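Local coordinates for protein alkaline serine protease (Thermobifida fusca, PDB 2PFE) that probably cleaves peptide bonds as a serine endopeptidase of the alpha-lytic protease type, this chain being its chymotrypsin-like protease domain, at residues Pro8-Gly12 with Asn13-Ser17. Residues are numbered along the deposited sequence; the frame is centred on the assembly and turned at random.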
loop_
_atom_site.group_PDB
_atom_site.type_symbol
_atom_site.label_atom_id
_atom_site.label_comp_id
_atom_site.label_asym_id
_atom_site.label_seq_id
_atom_site.Cartn_x
_atom_site.Cartn_y
_atom_site.Cartn_z
ATOM N N PRO A 8 -10.032 -3.848 2.024
ATOM C CA PRO A 8 -9.662 -3.915 3.429
ATOM C C PRO A 8 -9.126 -5.259 3.900
ATOM O O PRO A 8 -9.459 -6.325 3.331
ATOM C CB PRO A 8 -10.985 -3.632 4.159
ATOM C CG PRO A 8 -12.040 -4.063 3.216
ATOM C CD PRO A 8 -11.496 -3.781 1.837
ATOM N N TYR A 9 -8.316 -5.192 4.953
ATOM C CA TYR A 9 -7.985 -6.350 5.783
ATOM C C TYR A 9 -7.964 -5.946 7.266
ATOM O O TYR A 9 -7.796 -4.767 7.593
ATOM C CB TYR A 9 -6.684 -7.031 5.318
ATOM C CG TYR A 9 -5.399 -6.276 5.602
ATOM C CD1 TYR A 9 -4.591 -6.614 6.690
ATOM C CD2 TYR A 9 -4.965 -5.252 4.755
ATOM C CE1 TYR A 9 -3.389 -5.938 6.942
ATOM C CE2 TYR A 9 -3.771 -4.580 4.991
ATOM C CZ TYR A 9 -2.985 -4.910 6.085
ATOM O OH TYR A 9 -1.801 -4.250 6.354
ATOM N N TYR A 10 -8.147 -6.923 8.156
ATOM C CA TYR A 10 -8.396 -6.620 9.568
ATOM C C TYR A 10 -7.458 -7.300 10.545
ATOM O O TYR A 10 -6.936 -8.391 10.285
ATOM C CB TYR A 10 -9.843 -6.962 9.937
ATOM C CG TYR A 10 -10.824 -6.491 8.901
ATOM C CD1 TYR A 10 -11.340 -7.371 7.960
ATOM C CD2 TYR A 10 -11.203 -5.150 8.831
ATOM C CE1 TYR A 10 -12.232 -6.947 6.986
ATOM C CE2 TYR A 10 -12.096 -4.710 7.844
ATOM C CZ TYR A 10 -12.599 -5.619 6.930
ATOM O OH TYR A 10 -13.486 -5.206 5.961
ATOM N N PHE A 11 -7.251 -6.646 11.681
ATOM C CA PHE A 11 -6.425 -7.197 12.754
ATOM C C PHE A 11 -6.782 -6.477 14.036
ATOM O O PHE A 11 -6.692 -5.254 14.136
ATOM C CB PHE A 11 -4.918 -7.097 12.433
ATOM C CG PHE A 11 -4.494 -5.745 11.963
ATOM C CD1 PHE A 11 -3.940 -4.827 12.849
ATOM C CD2 PHE A 11 -4.662 -5.377 10.635
ATOM C CE1 PHE A 11 -3.572 -3.555 12.414
ATOM C CE2 PHE A 11 -4.296 -4.108 10.196
ATOM C CZ PHE A 11 -3.756 -3.194 11.086
ATOM N N GLY A 12 -7.233 -7.250 15.016
ATOM C CA GLY A 12 -7.659 -6.664 16.263
ATOM C C GLY A 12 -8.678 -5.574 16.021
ATOM O O GLY A 12 -9.724 -5.796 15.407
ATOM N N ASN A 13 -8.351 -4.396 16.521
ATOM C CA ASN A 13 -9.238 -3.255 16.522
ATOM C C ASN A 13 -9.168 -2.472 15.198
ATOM O O ASN A 13 -9.852 -1.471 15.029
ATOM C CB ASN A 13 -8.859 -2.367 17.725
ATOM C CG ASN A 13 -9.777 -1.188 17.901
ATOM O OD1 ASN A 13 -9.315 -0.051 18.008
ATOM N ND2 ASN A 13 -11.082 -1.439 17.921
ATOM N N TYR A 14 -8.362 -2.953 14.254
ATOM C CA TYR A 14 -7.966 -2.121 13.114
ATOM C C TYR A 14 -8.293 -2.658 11.736
ATOM O O TYR A 14 -8.532 -3.853 11.534
ATOM C CB TYR A 14 -6.457 -1.819 13.165
ATOM C CG TYR A 14 -5.994 -1.170 14.448
ATOM C CD1 TYR A 14 -5.244 -1.889 15.376
ATOM C CD2 TYR A 14 -6.310 0.159 14.737
ATOM C CE1 TYR A 14 -4.816 -1.304 16.565
ATOM C CE2 TYR A 14 -5.885 0.764 15.923
ATOM C CZ TYR A 14 -5.143 0.023 16.834
ATOM O OH TYR A 14 -4.718 0.608 18.008
ATOM N N ARG A 15 -8.261 -1.714 10.796
ATOM C CA ARG A 15 -8.441 -1.939 9.375
ATOM C C ARG A 15 -7.289 -1.243 8.631
ATOM O O ARG A 15 -6.948 -0.097 8.937
ATOM C CB ARG A 15 -9.781 -1.304 8.978
ATOM C CG ARG A 15 -10.131 -1.342 7.520
ATOM C CD ARG A 15 -11.603 -1.126 7.335
ATOM N NE ARG A 15 -11.942 0.275 7.132
ATOM C CZ ARG A 15 -12.963 0.677 6.384
ATOM N NH1 ARG A 15 -13.727 -0.219 5.773
ATOM N NH2 ARG A 15 -13.218 1.966 6.247
ATOM N N CYS A 16 -6.651 -1.950 7.701
ATOM C CA CYS A 16 -5.785 -1.314 6.686
ATOM C C CYS A 16 -6.229 -1.763 5.303
ATOM O O CYS A 16 -7.171 -2.533 5.193
ATOM C CB CYS A 16 -4.309 -1.647 6.901
ATOM S SG CYS A 16 -3.518 -0.673 8.202
ATOM N N SER A 17 -5.570 -1.257 4.264
ATOM C CA SER A 17 -5.911 -1.629 2.885
ATOM C C SER A 17 -4.784 -2.445 2.277
ATOM O O SER A 17 -3.612 -2.135 2.454
ATOM C CB SER A 17 -6.152 -0.377 2.052
ATOM O OG SER A 17 -7.285 0.303 2.536
HETATM O O HOH W 1 -14.279 -2.921 5.843
#
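With CG set between the backbone N and the carbonyl carbon (chi1 49°), the ring of Phe-11 leans across to Tyr-14 and brings one face under the Tyr-14 CB, a CH-pi contact 3.9 Å from the ring centroid. The Tyr-14 chi1 of -56° only directs its own ring, which meets that of Phe-11 obliquely. At the edge of the same Phe-11 ring lies the sulfur of Cys-16, its SG 3.8 Å from Phe-11 CZ. Tyr-9 packs its CE2 against the Cys-16 CB, 3.5 Å away, and its OH is hydrogen-bonded to Thr-32 OG1. Here a beta hairpin with a two-residue loop, strands 8-11 and 14-17, closes through a type II' turn from Phe-11 to Tyr-14, with Gly-12 at positive phi; Tyr-9 with Cys-16 and Phe-11 with Tyr-14 are its hydrogen-bonded pairs. Its Cys-16, disulfide-linked to Cys-36, lies close to His-35 and Ser-140, predicted members of the charge relay system. Cutting Phe-11 back to an alanine is likely to uncover Tyr-14 CB and remove the ring edge beside Cys-16 SG, leaving Tyr-9 by the cysteine. On the hairpin face away from Tyr-9 and Phe-11, Arg-15 CD meets the Tyr-10 ring edge, 3.7 Å from Tyr-10 CE2, and Arg-15 NH1 donates to a water.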